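Local coordinates for protein dihydrofolate reductase (Enterococcus faecalis, PDB 4M7U) that catalyses the NADPH-dependent reduction of 7,8-dihydrofolate to tetrahydrofolate, probably a key step in folate metabolism, at residues M9-W14 against C118-R123; W30-D35 against T124-T129; K42-T47 against P64-I69; I139-W144 against E165-N170. One frame throughout, in Å; residues are numbered along the deposited sequence.

Interaction 1. Residues M9-W14 against C118-R123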
# COMPACT_ATOMS: atom_id res chain seq x y z
N MET A 9 -12.03 7.47 -1.57
CA MET A 9 -10.67 7.83 -1.96
C MET A 9 -9.67 6.70 -1.77
O MET A 9 -9.62 6.06 -0.71
CB MET A 9 -10.15 9.10 -1.27
CG MET A 9 -8.75 9.49 -1.81
SD MET A 9 -7.95 11.00 -1.22
CE MET A 9 -7.27 10.51 0.36
N LEU A 10 -8.88 6.46 -2.81
CA LEU A 10 -7.83 5.46 -2.77
C LEU A 10 -6.45 6.12 -2.70
O LEU A 10 -6.12 6.98 -3.51
CB LEU A 10 -7.92 4.52 -3.98
CG LEU A 10 -8.95 3.39 -3.91
CD1 LEU A 10 -10.31 3.89 -4.34
CD2 LEU A 10 -8.52 2.23 -4.79
N ALA A 11 -5.66 5.73 -1.71
CA ALA A 11 -4.26 6.11 -1.61
C ALA A 11 -3.47 4.84 -1.73
O ALA A 11 -3.85 3.82 -1.14
CB ALA A 11 -3.98 6.76 -0.26
N ALA A 12 -2.38 4.87 -2.49
CA ALA A 12 -1.43 3.76 -2.45
C ALA A 12 -0.23 4.18 -1.59
O ALA A 12 0.30 5.29 -1.74
CB ALA A 12 -0.98 3.36 -3.85
N ILE A 13 0.18 3.31 -0.67
CA ILE A 13 1.32 3.60 0.20
C ILE A 13 2.32 2.45 0.19
O ILE A 13 1.93 1.28 0.29
CB ILE A 13 0.88 3.91 1.65
CG1 ILE A 13 2.09 4.33 2.49
CG2 ILE A 13 0.25 2.69 2.27
CD1 ILE A 13 1.71 4.92 3.82
N TRP A 14 3.60 2.76 0.05
CA TRP A 14 4.60 1.71 0.06
C TRP A 14 5.97 2.28 0.34
O TRP A 14 6.19 3.49 0.22
CB TRP A 14 4.59 0.90 -1.25
CG TRP A 14 5.24 1.58 -2.43
CD1 TRP A 14 6.51 1.38 -2.90
CD2 TRP A 14 4.63 2.57 -3.28
NE1 TRP A 14 6.73 2.19 -3.99
CE2 TRP A 14 5.60 2.92 -4.24
CE3 TRP A 14 3.37 3.17 -3.33
CZ2 TRP A 14 5.33 3.86 -5.25
CZ3 TRP A 14 3.10 4.10 -4.32
CH2 TRP A 14 4.09 4.44 -5.27
N CYS A 118 -6.22 5.23 -8.05
CA CYS A 118 -5.79 6.00 -6.88
C CYS A 118 -5.77 7.49 -7.14
O CYS A 118 -5.67 7.94 -8.29
CB CYS A 118 -4.41 5.53 -6.39
SG CYS A 118 -4.43 3.90 -5.63
N ASP A 119 -5.89 8.27 -6.07
CA ASP A 119 -5.80 9.73 -6.16
C ASP A 119 -4.54 10.29 -5.55
O ASP A 119 -4.23 11.46 -5.73
CB ASP A 119 -7.00 10.37 -5.49
CG ASP A 119 -8.23 10.29 -6.35
OD1 ASP A 119 -8.10 10.46 -7.59
OD2 ASP A 119 -9.32 10.03 -5.80
N VAL A 120 -3.80 9.46 -4.81
CA VAL A 120 -2.55 9.91 -4.22
C VAL A 120 -1.64 8.71 -4.02
O VAL A 120 -2.14 7.61 -3.79
CB VAL A 120 -2.79 10.64 -2.86
CG1 VAL A 120 -3.68 9.82 -1.98
CG2 VAL A 120 -1.48 10.94 -2.14
N LEU A 121 -0.33 8.93 -4.17
CA LEU A 121 0.70 7.94 -3.87
C LEU A 121 1.57 8.44 -2.72
O LEU A 121 2.12 9.55 -2.77
CB LEU A 121 1.59 7.68 -5.10
CG LEU A 121 0.86 7.36 -6.41
CD1 LEU A 121 1.87 7.21 -7.54
CD2 LEU A 121 0.01 6.09 -6.28
N TYR A 122 1.70 7.62 -1.69
CA TYR A 122 2.66 7.88 -0.62
C TYR A 122 3.80 6.89 -0.73
O TYR A 122 3.62 5.70 -0.47
CB TYR A 122 1.99 7.71 0.74
CG TYR A 122 0.88 8.70 1.00
CD1 TYR A 122 -0.43 8.27 1.16
CD2 TYR A 122 1.14 10.06 1.11
CE1 TYR A 122 -1.46 9.17 1.42
CE2 TYR A 122 0.12 10.98 1.37
CZ TYR A 122 -1.17 10.52 1.52
OH TYR A 122 -2.19 11.42 1.78
N ARG A 123 4.97 7.37 -1.13
CA ARG A 123 6.12 6.48 -1.31
C ARG A 123 7.28 6.84 -0.39
O ARG A 123 7.70 8.01 -0.32
CB ARG A 123 6.62 6.53 -2.77
CG ARG A 123 7.84 5.63 -3.01
CD ARG A 123 8.22 5.60 -4.49
NE ARG A 123 9.00 6.77 -4.89
CZ ARG A 123 9.75 6.82 -5.98
NH1 ARG A 123 9.83 5.77 -6.79
NH2 ARG A 123 10.44 7.92 -6.25
O HOH W 1 -9.28 7.49 -5.41

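Interaction 2. Residues W30-D35 against T124-T129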
# COMPACT_ATOMS: atom_id res chain seq x y z
N TRP A 30 14.18 -5.00 4.67
CA TRP A 30 14.86 -4.04 5.54
C TRP A 30 14.03 -3.82 6.78
O TRP A 30 12.88 -4.24 6.85
CB TRP A 30 15.01 -2.68 4.84
CG TRP A 30 13.69 -2.19 4.35
CD1 TRP A 30 12.71 -1.60 5.09
CD2 TRP A 30 13.18 -2.29 3.02
NE1 TRP A 30 11.62 -1.32 4.30
CE2 TRP A 30 11.89 -1.73 3.02
CE3 TRP A 30 13.70 -2.79 1.82
CZ2 TRP A 30 11.11 -1.65 1.86
CZ3 TRP A 30 12.93 -2.71 0.67
CH2 TRP A 30 11.64 -2.15 0.71
N HIS A 31 14.61 -3.14 7.76
CA HIS A 31 13.82 -2.69 8.89
C HIS A 31 14.03 -1.19 9.00
O HIS A 31 15.16 -0.71 9.06
CB HIS A 31 14.23 -3.42 10.17
CG HIS A 31 13.39 -3.08 11.36
ND1 HIS A 31 12.01 -3.00 11.30
CD2 HIS A 31 13.73 -2.80 12.64
CE1 HIS A 31 11.54 -2.68 12.50
NE2 HIS A 31 12.56 -2.56 13.33
N LEU A 32 12.93 -0.44 9.00
CA LEU A 32 12.97 1.01 9.10
C LEU A 32 11.78 1.46 9.94
O LEU A 32 10.74 1.84 9.39
CB LEU A 32 12.91 1.64 7.69
CG LEU A 32 13.19 3.14 7.56
CD1 LEU A 32 14.66 3.42 7.93
CD2 LEU A 32 12.91 3.61 6.12
N PRO A 33 11.92 1.40 11.28
CA PRO A 33 10.83 1.67 12.24
C PRO A 33 10.05 2.95 11.99
O PRO A 33 8.81 2.93 12.14
CB PRO A 33 11.56 1.78 13.59
CG PRO A 33 12.79 0.94 13.43
CD PRO A 33 13.17 1.01 11.97
N ASN A 34 10.71 4.06 11.65
CA ASN A 34 9.97 5.31 11.43
C ASN A 34 8.94 5.16 10.30
O ASN A 34 7.83 5.70 10.37
CB ASN A 34 10.89 6.50 11.16
CG ASN A 34 11.81 6.82 12.34
OD1 ASN A 34 11.58 6.37 13.46
ND2 ASN A 34 12.87 7.60 12.08
N ASP A 35 9.30 4.42 9.27
CA ASP A 35 8.38 4.24 8.15
C ASP A 35 7.14 3.42 8.56
O ASP A 35 6.02 3.78 8.22
CB ASP A 35 9.09 3.62 6.94
CG ASP A 35 8.16 3.44 5.76
OD1 ASP A 35 7.64 4.45 5.23
OD2 ASP A 35 7.95 2.27 5.37
N THR A 124 7.79 5.84 0.31
CA THR A 124 9.02 6.01 1.08
C THR A 124 10.18 5.48 0.25
O THR A 124 10.30 4.27 0.04
CB THR A 124 8.98 5.25 2.41
OG1 THR A 124 7.91 5.75 3.22
CG2 THR A 124 10.32 5.42 3.15
N MET A 125 11.01 6.38 -0.26
CA MET A 125 12.15 5.98 -1.09
C MET A 125 13.37 5.76 -0.20
O MET A 125 13.87 6.70 0.44
CB MET A 125 12.42 7.05 -2.16
CG MET A 125 13.59 6.74 -3.10
SD MET A 125 13.57 5.07 -3.81
CE MET A 125 12.64 5.36 -5.29
N ILE A 126 13.85 4.52 -0.13
CA ILE A 126 14.98 4.19 0.72
C ILE A 126 16.26 4.10 -0.12
O ILE A 126 16.37 3.27 -1.04
CB ILE A 126 14.74 2.86 1.46
CG1 ILE A 126 13.40 2.91 2.23
CG2 ILE A 126 15.88 2.57 2.40
CD1 ILE A 126 13.03 1.57 2.91
N HIS A 127 17.23 4.95 0.21
CA HIS A 127 18.43 5.08 -0.60
C HIS A 127 19.50 4.07 -0.17
O HIS A 127 20.49 4.40 0.48
CB HIS A 127 18.96 6.52 -0.54
CG HIS A 127 17.91 7.54 -0.87
ND1 HIS A 127 17.38 7.70 -2.13
CD2 HIS A 127 17.28 8.45 -0.08
CE1 HIS A 127 16.49 8.68 -2.11
NE2 HIS A 127 16.40 9.14 -0.89
N GLU A 128 19.24 2.82 -0.55
CA GLU A 128 20.13 1.71 -0.25
C GLU A 128 19.63 0.58 -1.13
O GLU A 128 18.48 0.61 -1.60
CB GLU A 128 20.06 1.33 1.24
CG GLU A 128 21.17 0.40 1.72
CD GLU A 128 22.49 0.65 1.00
OE1 GLU A 128 23.29 1.47 1.49
OE2 GLU A 128 22.72 0.04 -0.07
N THR A 129 20.48 -0.41 -1.37
CA THR A 129 20.04 -1.55 -2.16
C THR A 129 19.97 -2.81 -1.30
O THR A 129 20.87 -3.06 -0.50
CB THR A 129 20.93 -1.82 -3.39
OG1 THR A 129 22.26 -2.10 -2.95
CG2 THR A 129 20.95 -0.62 -4.28

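Interaction 3. Residues K42-T47 against P64-I69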
# COMPACT_ATOMS: atom_id res chain seq x y z
N LYS A 42 -1.10 6.57 8.62
CA LYS A 42 -1.88 6.73 7.39
C LYS A 42 -3.01 5.70 7.26
O LYS A 42 -3.99 5.93 6.56
CB LYS A 42 -0.96 6.65 6.17
CG LYS A 42 -0.10 7.89 5.92
CD LYS A 42 -0.94 9.02 5.30
CE LYS A 42 -0.05 10.15 4.77
NZ LYS A 42 -0.15 11.43 5.55
N THR A 43 -2.86 4.55 7.92
CA THR A 43 -3.86 3.49 7.79
C THR A 43 -4.81 3.37 8.99
O THR A 43 -5.91 2.82 8.86
CB THR A 43 -3.22 2.12 7.49
OG1 THR A 43 -2.31 1.78 8.54
CG2 THR A 43 -2.46 2.16 6.15
N ILE A 44 -4.39 3.88 10.15
CA ILE A 44 -5.18 3.78 11.39
C ILE A 44 -6.60 4.31 11.17
O ILE A 44 -6.79 5.34 10.52
CB ILE A 44 -4.51 4.52 12.59
CG1 ILE A 44 -5.20 4.18 13.90
CG2 ILE A 44 -4.50 6.02 12.39
CD1 ILE A 44 -4.84 2.80 14.40
N HIS A 45 -7.59 3.55 11.64
CA HIS A 45 -9.00 3.89 11.45
C HIS A 45 -9.43 4.01 9.98
O HIS A 45 -10.53 4.51 9.70
CB HIS A 45 -9.38 5.15 12.24
CG HIS A 45 -8.99 5.09 13.68
ND1 HIS A 45 -8.31 6.11 14.32
CD2 HIS A 45 -9.17 4.11 14.61
CE1 HIS A 45 -8.09 5.76 15.58
NE2 HIS A 45 -8.60 4.56 15.78
N ASN A 46 -8.59 3.55 9.06
CA ASN A 46 -8.99 3.46 7.65
C ASN A 46 -9.14 2.01 7.18
O ASN A 46 -9.24 1.09 8.00
CB ASN A 46 -8.00 4.21 6.75
CG ASN A 46 -8.13 5.72 6.88
OD1 ASN A 46 -9.23 6.27 6.76
ND2 ASN A 46 -7.01 6.39 7.13
N THR A 47 -9.16 1.82 5.87
CA THR A 47 -9.15 0.48 5.31
C THR A 47 -7.83 0.21 4.59
O THR A 47 -7.29 1.08 3.90
CB THR A 47 -10.35 0.24 4.37
OG1 THR A 47 -11.56 0.39 5.12
CG2 THR A 47 -10.31 -1.17 3.78
N PRO A 64 -4.54 -3.99 14.28
CA PRO A 64 -5.70 -3.53 15.06
C PRO A 64 -6.20 -2.14 14.64
O PRO A 64 -5.46 -1.40 13.99
CB PRO A 64 -5.16 -3.48 16.50
CG PRO A 64 -3.66 -3.46 16.36
CD PRO A 64 -3.36 -4.25 15.12
N ASN A 65 -7.44 -1.82 15.00
CA ASN A 65 -8.02 -0.50 14.74
C ASN A 65 -8.00 -0.01 13.28
O ASN A 65 -8.02 1.20 13.03
CB ASN A 65 -7.37 0.53 15.67
CG ASN A 65 -7.44 0.12 17.13
OD1 ASN A 65 -8.51 0.18 17.74
ND2 ASN A 65 -6.31 -0.30 17.69
N ARG A 66 -7.95 -0.95 12.34
CA ARG A 66 -8.18 -0.70 10.91
C ARG A 66 -9.04 -1.84 10.38
O ARG A 66 -9.06 -2.92 10.96
CB ARG A 66 -6.88 -0.77 10.11
CG ARG A 66 -5.80 0.12 10.59
CD ARG A 66 -4.46 -0.56 10.50
NE ARG A 66 -3.44 0.38 10.94
CZ ARG A 66 -3.10 0.59 12.20
NH1 ARG A 66 -3.70 -0.09 13.17
NH2 ARG A 66 -2.17 1.48 12.50
N THR A 67 -9.71 -1.61 9.26
CA THR A 67 -10.30 -2.72 8.52
C THR A 67 -9.30 -3.13 7.45
O THR A 67 -8.84 -2.29 6.67
CB THR A 67 -11.63 -2.31 7.85
OG1 THR A 67 -12.60 -1.97 8.85
CG2 THR A 67 -12.18 -3.46 6.99
N THR A 68 -8.93 -4.41 7.41
CA THR A 68 -8.10 -4.94 6.32
C THR A 68 -8.95 -5.75 5.34
O THR A 68 -9.77 -6.58 5.75
CB THR A 68 -6.98 -5.83 6.86
OG1 THR A 68 -6.15 -5.07 7.75
CG2 THR A 68 -6.12 -6.38 5.70
N ILE A 69 -8.76 -5.50 4.04
CA ILE A 69 -9.35 -6.37 3.01
C ILE A 69 -8.26 -7.21 2.32
O ILE A 69 -7.25 -6.67 1.86
CB ILE A 69 -10.10 -5.55 1.93
CG1 ILE A 69 -11.27 -4.76 2.54
CG2 ILE A 69 -10.61 -6.46 0.82
CD1 ILE A 69 -11.80 -3.65 1.63

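Interaction 4. Residues I139-W144 against E165-N170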
# COMPACT_ATOMS: atom_id res chain seq x y z
N ILE A 139 4.33 1.41 -13.75
CA ILE A 139 3.05 2.10 -13.86
C ILE A 139 3.18 3.28 -14.79
O ILE A 139 4.28 3.68 -15.17
CB ILE A 139 2.54 2.60 -12.50
CG1 ILE A 139 3.42 3.75 -12.01
CG2 ILE A 139 2.52 1.46 -11.49
CD1 ILE A 139 2.86 4.48 -10.81
N ASP A 140 2.04 3.85 -15.16
CA ASP A 140 2.03 5.08 -15.94
C ASP A 140 2.36 6.27 -15.03
O ASP A 140 1.49 6.78 -14.33
CB ASP A 140 0.66 5.29 -16.60
CG ASP A 140 0.62 6.55 -17.45
OD1 ASP A 140 -0.50 7.00 -17.81
OD2 ASP A 140 1.70 7.11 -17.75
N TRP A 141 3.61 6.72 -15.05
CA TRP A 141 4.00 7.87 -14.23
C TRP A 141 3.62 9.23 -14.83
O TRP A 141 3.74 10.26 -14.16
CB TRP A 141 5.50 7.83 -13.94
CG TRP A 141 5.92 6.81 -12.90
CD1 TRP A 141 6.49 5.59 -13.12
CD2 TRP A 141 5.83 6.96 -11.46
NE1 TRP A 141 6.75 4.96 -11.91
CE2 TRP A 141 6.36 5.77 -10.89
CE3 TRP A 141 5.34 7.96 -10.62
CZ2 TRP A 141 6.42 5.58 -9.50
CZ3 TRP A 141 5.42 7.78 -9.25
CH2 TRP A 141 5.96 6.59 -8.70
N SER A 142 3.16 9.24 -16.08
CA SER A 142 2.86 10.49 -16.78
C SER A 142 1.68 11.25 -16.20
O SER A 142 1.57 12.47 -16.37
CB SER A 142 2.64 10.25 -18.28
OG SER A 142 1.44 9.54 -18.51
N VAL A 143 0.80 10.54 -15.49
CA VAL A 143 -0.37 11.18 -14.87
C VAL A 143 -0.12 11.61 -13.41
O VAL A 143 -1.01 12.17 -12.76
CB VAL A 143 -1.61 10.27 -14.95
CG1 VAL A 143 -1.94 9.96 -16.40
CG2 VAL A 143 -1.38 8.97 -14.18
N TRP A 144 1.09 11.37 -12.92
CA TRP A 144 1.44 11.70 -11.55
C TRP A 144 2.52 12.78 -11.51
O TRP A 144 3.40 12.82 -12.38
CB TRP A 144 1.95 10.44 -10.81
CG TRP A 144 0.88 9.39 -10.58
CD1 TRP A 144 0.67 8.24 -11.30
CD2 TRP A 144 -0.15 9.43 -9.58
NE1 TRP A 144 -0.40 7.54 -10.78
CE2 TRP A 144 -0.92 8.25 -9.73
CE3 TRP A 144 -0.47 10.33 -8.55
CZ2 TRP A 144 -2.01 7.97 -8.90
CZ3 TRP A 144 -1.54 10.05 -7.73
CH2 TRP A 144 -2.31 8.88 -7.91
N GLU A 165 7.78 10.68 0.09
CA GLU A 165 7.27 11.43 -1.05
C GLU A 165 5.75 11.33 -1.19
O GLU A 165 5.15 10.29 -0.89
CB GLU A 165 7.93 10.93 -2.34
CG GLU A 165 9.45 10.91 -2.30
CD GLU A 165 10.04 10.35 -3.58
OE1 GLU A 165 9.32 9.61 -4.30
OE2 GLU A 165 11.22 10.66 -3.88
N THR A 166 5.13 12.40 -1.69
CA THR A 166 3.71 12.40 -2.01
C THR A 166 3.49 12.75 -3.48
O THR A 166 4.05 13.74 -3.97
CB THR A 166 2.95 13.42 -1.13
OG1 THR A 166 3.26 13.17 0.25
CG2 THR A 166 1.43 13.32 -1.35
N TYR A 167 2.69 11.95 -4.19
CA TYR A 167 2.32 12.24 -5.58
C TYR A 167 0.81 12.48 -5.71
O TYR A 167 0.02 11.84 -5.02
CB TYR A 167 2.76 11.11 -6.51
CG TYR A 167 4.26 10.88 -6.55
CD1 TYR A 167 4.91 10.22 -5.51
CD2 TYR A 167 5.03 11.32 -7.62
CE1 TYR A 167 6.27 10.00 -5.54
CE2 TYR A 167 6.40 11.11 -7.66
CZ TYR A 167 7.01 10.45 -6.62
OH TYR A 167 8.36 10.24 -6.63
N HIS A 168 0.42 13.43 -6.56
CA HIS A 168 -0.99 13.71 -6.83
C HIS A 168 -1.16 13.61 -8.35
O HIS A 168 -0.17 13.65 -9.09
CB HIS A 168 -1.39 15.13 -6.39
CG HIS A 168 -1.56 15.31 -4.90
ND1 HIS A 168 -1.81 16.53 -4.33
CD2 HIS A 168 -1.50 14.41 -3.88
CE1 HIS A 168 -1.91 16.39 -3.02
NE2 HIS A 168 -1.73 15.13 -2.72
N ARG A 169 -2.40 13.50 -8.82
CA ARG A 169 -2.64 13.41 -10.26
C ARG A 169 -2.50 14.76 -10.95
O ARG A 169 -2.85 15.79 -10.38
CB ARG A 169 -4.01 12.78 -10.55
CG ARG A 169 -3.98 11.26 -10.41
CD ARG A 169 -5.28 10.59 -10.79
NE ARG A 169 -5.08 9.14 -10.77
CZ ARG A 169 -4.76 8.42 -11.84
NH1 ARG A 169 -4.64 9.01 -13.02
NH2 ARG A 169 -4.59 7.11 -11.72
N ASN A 170 -1.97 14.76 -12.18
CA ASN A 170 -1.92 15.98 -12.99
C ASN A 170 -3.07 16.07 -14.00
O ASN A 170 -4.16 15.54 -13.81
CB ASN A 170 -0.57 16.14 -13.69
CG ASN A 170 -0.26 14.99 -14.65
OD1 ASN A 170 -1.16 14.39 -15.24
ND2 ASN A 170 1.02 14.70 -14.83

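Interaction 1. Residues M9-W14 against C118-R123
Ala-12 O is gripped twice by the strand opposite: Tyr-122 N donates to it at 2.7 Å with an N-H...O angle of 171°, while the CA-H of Leu-121 leans in beside. Tyr-122 O does the same in return, taking Trp-14 N at 3.0 Å and the CA-H of Ile-13. Ala-12 N to Val-120 O and Asp-119 N to Leu-10 O continue the ladder, and at the Leu-10 end a water accepts from Leu-10 N and donates to Asp-119 OD2, 2.6 Å away. This is the parallel pairing of strands 9-17 and 120-126 in the middle of the mixed dihydrofolate reductase sheet, with strand 101-104 bonded along the far side of 9-17. Ala-11, Ile-13, Val-120 and Tyr-122 line the face toward helix 33-43; there Val-120 CG1 sits 3.5 Å from Ala-11 CB, and Ala-11 CB also lies 3.9 Å from Tyr-122 CE1. Ala-12, Trp-14, Leu-121 and Arg-123 occupy the other face. Trp-14 CG stands between its own N and carbonyl carbon (chi1 77°), which swings the indole back across the neighbouring strand. Arg-123 passes over one face of it with its aliphatic part, CB lying 4.1 Å from the centroid of the six-membered ring of Trp-14, and Leu-121 CB touches Trp-14 CZ3. The guanidinium carries on past the ring to a salt bridge with Glu-165, and Trp-14 NE1 bonds to Gln-16 OE1. Trp-14 is a residue of the NADP(H) pocket; its indole stacks on Phe-136, the side chain about 10 Å from the cofactor.

Interaction 2. Residues W30-D35 against T124-T129
Trp-30, Leu-32 and Asp-35 meet Ile-126 and Thr-124 where the loop leading into helix 33-43 settles against the end of strand 120-126, on the face of the central dihydrofolate reductase sheet that carries helix 33-43. The contact is made by side chains alone. Its polar part is a single link. Asp-35, in the first turn of the helix, has its carboxylate carbon opposite the backbone N across the CA-CB bond (chi1 -180°) and slides past Thr-124 in the reverse direction. Thr-124 OG1 donates to Asp-35 OD1; the modelled 2.4 Å between these two oxygens is too short to be trusted in detail. Leu-32 stands at the N-cap position, and the bond from Asp-35 N to Leu-32 O is weak.

The apolar part turns on one methyl group: Ile-126 CD1 sits over the five-membered ring of Trp-30, 3.6 Å from the centroid and 17° off the normal, a CH-pi contact displaced toward the rim. CD1 lies anti to CA about the CB-CG1 bond (chi2 176°), which is what carries it up to the indole. Leu-32 approaches the same side chain tip to tip, with its CD2 3.8 Å from Ile-126 CD1, and brushes Thr-124 CG2 more loosely. Phe-130, the residue after this segment, also meets the Trp-30 ring, and Ala-15 of strand 9-17 touches Trp-30, Asp-35 and Thr-124 alike. Trp-30 is one of the residues of the NADP(H) pocket, its side chain about 12 Å from the cofactor. On the indole, Ile-126 CD1 comes equally close to Trp-30 CE2 and Trp-30 NE1, 3.5 Å from each.

Interaction 3. Residues K42-T47 against P64-I69
Arg-66 crosses Thr-43 and Ile-44, and its guanidinium is held both at an edge and over a face. At the edge NE donates to Thr-43 OG1 at 3.0 Å, with an N-H...O angle of 167° and the oxygen in the guanidinium plane. Over the face lies Ile-44, whose CD1 comes 3.3 Å from Arg-66 NH1 and also meets Asn-65 CB. Nearer the backbone, Arg-66 CG packs 3.2 Å from Thr-43 O.

Two backbone bonds fix this in place: His-45 N to Asn-65 O at 2.8 Å, and Thr-67 N to Asn-46 O at 3.0 Å. The second opens the parallel pairing of Thr-47 with Thr-67, where strands 47-51 and 67-71 begin side by side; helix 52-57 connects them in a beta-alpha-beta unit. Thr-47 CG2 packs on Ile-69 CD1 at 3.6 Å.

Behind these contacts, a type II turn from Thr-43 to Asn-46 takes the chain from the end of helix 33-43 into strand 47-51, closed by Asn-46 N to Thr-43 O at 2.8 Å. The Asn-46 side chain ties the turn down from both ends of its amide, ND2 donating to Lys-42 O and OD1 accepting from Val-101 N. Thr-47 OG1 bonds to Tyr-94 OH.

Thr-43 OG1 also bonds to Phe-39 O, which can only accept, so the hydroxyl donates a hydrogen bond to the helix while accepting one from Arg-66 NE. A positive guanidinium beside the C-terminal end of helix 33-43 would probably interact favourably with the helix dipole.

Interaction 4. Residues I139-W144 against E165-N170
Trp-144 and Arg-169 form an antiparallel, non-hydrogen-bonded pair with their CA atoms 4.6 Å apart, and one step on Asn-170 N donates to Val-143 O. Asn-170 strengthens that end with its side chain: ND2 gives a straight bond to Ser-142 O (2.8 Å, 169°), with the acceptor in the amide plane. The chain before Trp-144 is folded by an Asx turn, in which Asp-140 OD2 takes both the backbone N and the hydroxyl of Ser-142.

Arg-169 lays its aliphatic chain over the indole of Trp-144, CG being 3.9 Å from the centroid of the six-membered ring. Extended from CG to NE, the arginine then runs along Val-143, whose CG2 is 3.5 Å from Arg-169 NH1, while NE bonds to Cys-118 O. Tyr-167 CB touches Trp-144 CE3, 3.9 Å away. Further along, Trp-141 turns an edge toward the face of Tyr-167 in an edge-to-face pair, centroids 5.2 Å apart and planes at 60°. The phenol is held by Tyr-167 OH donating to Glu-165 OE1, at 2.6 Å.

All this closes the margin of the main sheet: strand 144-151 is outermost on this side, strand 162-169 lies between it and strand 120-126, and Trp-144 tucks inward against Leu-121 of that strand and Ile-115, just after helix 108-114.

In the fold
All four contacts reach the one mixed sheet. Interactions 1 and 2 share strand 120-126, their centres about 18 Å apart, and Trp-14 O with Thr-124 N, 2.8 Å apart, probably carries the ladder from one to the other; their Trp-14 and Trp-30 are NADP(H)-pocket residues with side chains about 10 and about 12 Å from the bound NADP. Interaction 4, centred about 10 Å from interaction 1, extends the sheet to its edge, tied by Arg-123 NH2 to Glu-165 OE1 at 2.8 Å. Interaction 3 lies at the far end of the helix that interaction 2 begins; Lys-42 CE rests 3.5 Å from Tyr-122 CZ. Interactions 3 and 4 sit on opposite sides of the chain's centre, about 24 Å between their centres.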